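Local coordinates for GTP cyclohydrolase 1 type 2 homolog (PDB 3LNL), which is of unknown function but belongs to the NIF3 family and assembles into a toroid-shaped homohexamer whose subunits each bind a pair of zinc ions, at residues Gly243-Val248 with Ile280-Ile285. The protein carries 2 engineered substitutions. Sequence-based numbering, arbitrary orientation.
Sequences GVMAEV and IKRIAI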
loop_
_atom_site.group_PDB
_atom_site.type_symbol
_atom_site.label_atom_id
_atom_site.label_comp_id
_atom_site.label_asym_id
_atom_site.label_seq_id
_atom_site.Cartn_x
_atom_site.Cartn_y
_atom_site.Cartn_z
ATOM N N GLY B 243 16.474 22.706 -7.868
ATOM C CA GLY B 243 16.335 24.112 -7.614
ATOM C C GLY B 243 17.684 24.769 -7.413
ATOM O O GLY B 243 18.707 24.109 -7.228
ATOM N N VAL B 244 17.656 26.094 -7.460
ATOM C CA VAL B 244 18.756 26.937 -7.032
ATOM C C VAL B 244 18.279 28.003 -6.069
ATOM O O VAL B 244 17.104 28.438 -6.103
ATOM C CB VAL B 244 19.466 27.648 -8.230
ATOM C CG1 VAL B 244 20.196 26.588 -9.117
ATOM C CG2 VAL B 244 18.503 28.571 -9.038
ATOM N N MET B 245 19.210 28.467 -5.230
ATOM C CA MET B 245 19.022 29.691 -4.456
ATOM C C MET B 245 19.941 30.691 -5.083
ATOM O O MET B 245 21.079 30.358 -5.379
ATOM C CB MET B 245 19.389 29.523 -2.954
ATOM C CG MET B 245 18.954 30.709 -2.073
ATOM S SD MET B 245 17.148 30.693 -1.695
ATOM C CE MET B 245 17.063 29.216 -0.618
ATOM N N ALA B 246 19.485 31.933 -5.231
ATOM C CA ALA B 246 20.307 32.999 -5.749
ATOM C C ALA B 246 19.838 34.334 -5.143
ATOM O O ALA B 246 18.906 34.355 -4.334
ATOM C CB ALA B 246 20.187 33.028 -7.255
ATOM N N GLU B 247 20.491 35.430 -5.530
ATOM C CA GLU B 247 20.111 36.765 -5.060
ATOM C C GLU B 247 20.064 37.785 -6.174
ATOM O O GLU B 247 20.761 37.659 -7.206
ATOM C CB GLU B 247 21.005 37.315 -3.914
ATOM C CG GLU B 247 22.063 36.471 -3.408
ATOM C CD GLU B 247 23.002 37.235 -2.486
ATOM O OE1 GLU B 247 22.594 37.635 -1.365
ATOM O OE2 GLU B 247 24.130 37.517 -2.922
ATOM N N VAL B 248 19.233 38.800 -5.956
ATOM C CA VAL B 248 19.222 39.975 -6.822
ATOM C C VAL B 248 20.423 40.779 -6.432
ATOM O O VAL B 248 20.936 40.630 -5.302
ATOM C CB VAL B 248 17.930 40.798 -6.723
ATOM C CG1 VAL B 248 16.821 40.045 -7.426
ATOM C CG2 VAL B 248 17.540 41.082 -5.266
ATOM N N ILE B 280 12.729 41.811 -1.218
ATOM C CA ILE B 280 13.157 40.535 -1.741
ATOM C C ILE B 280 14.665 40.645 -1.919
ATOM O O ILE B 280 15.124 41.569 -2.549
ATOM C CB ILE B 280 12.520 40.324 -3.175
ATOM C CG1 ILE B 280 11.037 39.967 -3.084
ATOM C CG2 ILE B 280 13.158 39.232 -3.962
ATOM C CD1 ILE B 280 10.628 39.254 -1.787
ATOM N N LYS B 281 15.429 39.690 -1.408
ATOM C CA LYS B 281 16.842 39.588 -1.769
ATOM C C LYS B 281 17.233 38.201 -2.281
ATOM O O LYS B 281 17.939 38.093 -3.308
ATOM C CB LYS B 281 17.691 39.935 -0.561
ATOM C CG LYS B 281 19.142 39.686 -0.769
ATOM C CD LYS B 281 19.751 40.716 -1.724
ATOM C CE LYS B 281 21.231 40.530 -1.799
ATOM N NZ LYS B 281 21.718 41.393 -2.865
ATOM N N ARG B 282 16.858 37.171 -1.527
ATOM C CA ARG B 282 17.164 35.804 -1.864
ATOM C C ARG B 282 15.957 35.112 -2.508
ATOM O O ARG B 282 14.846 35.176 -2.004
ATOM C CB ARG B 282 17.639 35.032 -0.626
ATOM C CG ARG B 282 18.732 35.745 0.115
ATOM C CD ARG B 282 19.202 34.993 1.356
ATOM N NE ARG B 282 19.815 33.745 0.930
ATOM C CZ ARG B 282 20.116 32.743 1.740
ATOM N NH1 ARG B 282 19.853 32.829 3.044
ATOM N NH2 ARG B 282 20.693 31.653 1.240
ATOM N N ILE B 283 16.224 34.410 -3.603
ATOM C CA ILE B 283 15.249 33.848 -4.493
ATOM C C ILE B 283 15.499 32.346 -4.646
ATOM O O ILE B 283 16.590 31.931 -4.962
ATOM C CB ILE B 283 15.391 34.565 -5.844
ATOM C CG1 ILE B 283 15.118 36.108 -5.618
ATOM C CG2 ILE B 283 14.380 34.015 -6.874
ATOM C CD1 ILE B 283 16.030 36.935 -6.330
ATOM N N ALA B 284 14.488 31.519 -4.393
ATOM C CA ALA B 284 14.580 30.096 -4.714
ATOM C C ALA B 284 13.804 29.893 -6.020
ATOM O O ALA B 284 12.710 30.453 -6.173
ATOM C CB ALA B 284 13.971 29.267 -3.591
ATOM N N ILE B 285 14.338 29.078 -6.911
ATOM C CA ILE B 285 13.737 28.825 -8.234
ATOM C C ILE B 285 13.670 27.344 -8.528
ATOM O O ILE B 285 14.674 26.651 -8.474
ATOM C CB ILE B 285 14.542 29.454 -9.369
ATOM C CG1 ILE B 285 14.656 30.972 -9.224
ATOM C CG2 ILE B 285 13.877 29.145 -10.732
ATOM C CD1 ILE B 285 15.870 31.548 -9.991
#
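Lys281 NZ donates to the carbonyl O of Val248 at 2.7 Å, approaching 21° from the carbonyl plane. With CG anti to the backbone N (chi1 172°) and a bend at chi2, the lysine chain reaches across to the neighbouring strand and passes Glu247, whose OE1 rests 3.2 Å from Lys281 CE. The charged ends themselves stay beyond salt-bridge distance, and Glu247 OE2 bonds instead to Asn124. Val248 N in turn donates to the backbone O of Lys281, so the two residues are joined by both a side-chain and a backbone bond. Farther along, Ala246 and Ile283 exchange backbone N-H...O bonds in both directions, as do Val244 and Ile285, while Met245 faces Ala284 and Glu247 faces Arg282 as non-hydrogen-bonded pairs.

On the face of Val244, Ala246, Ile283 and Ile285, Val244 CG2 lies alongside Ile285, 4.1 Å from its CB, and both side chains also touch helix 112-119. At the end of the pairing the side chains of Val248 and Ile283 cross at about a right angle, with CG1 of the valine a tight 3.4 Å from CD1 of the isoleucine. On the other face the bent Met245 chain brings SD over the Ile283-Ala284 peptide and 4.0 Å from Ala284 CB, with CG beside Arg282 NH2.

The two segments are antiparallel neighbours, 153° between strand directions, in a mixed sheet: strand 125-142 flanks 243-248, and strand 304-307 runs parallel to 279-285. The pairing forms part of the sheet of the NIF3 fold, its Gly243 end near the dinuclear zinc centre.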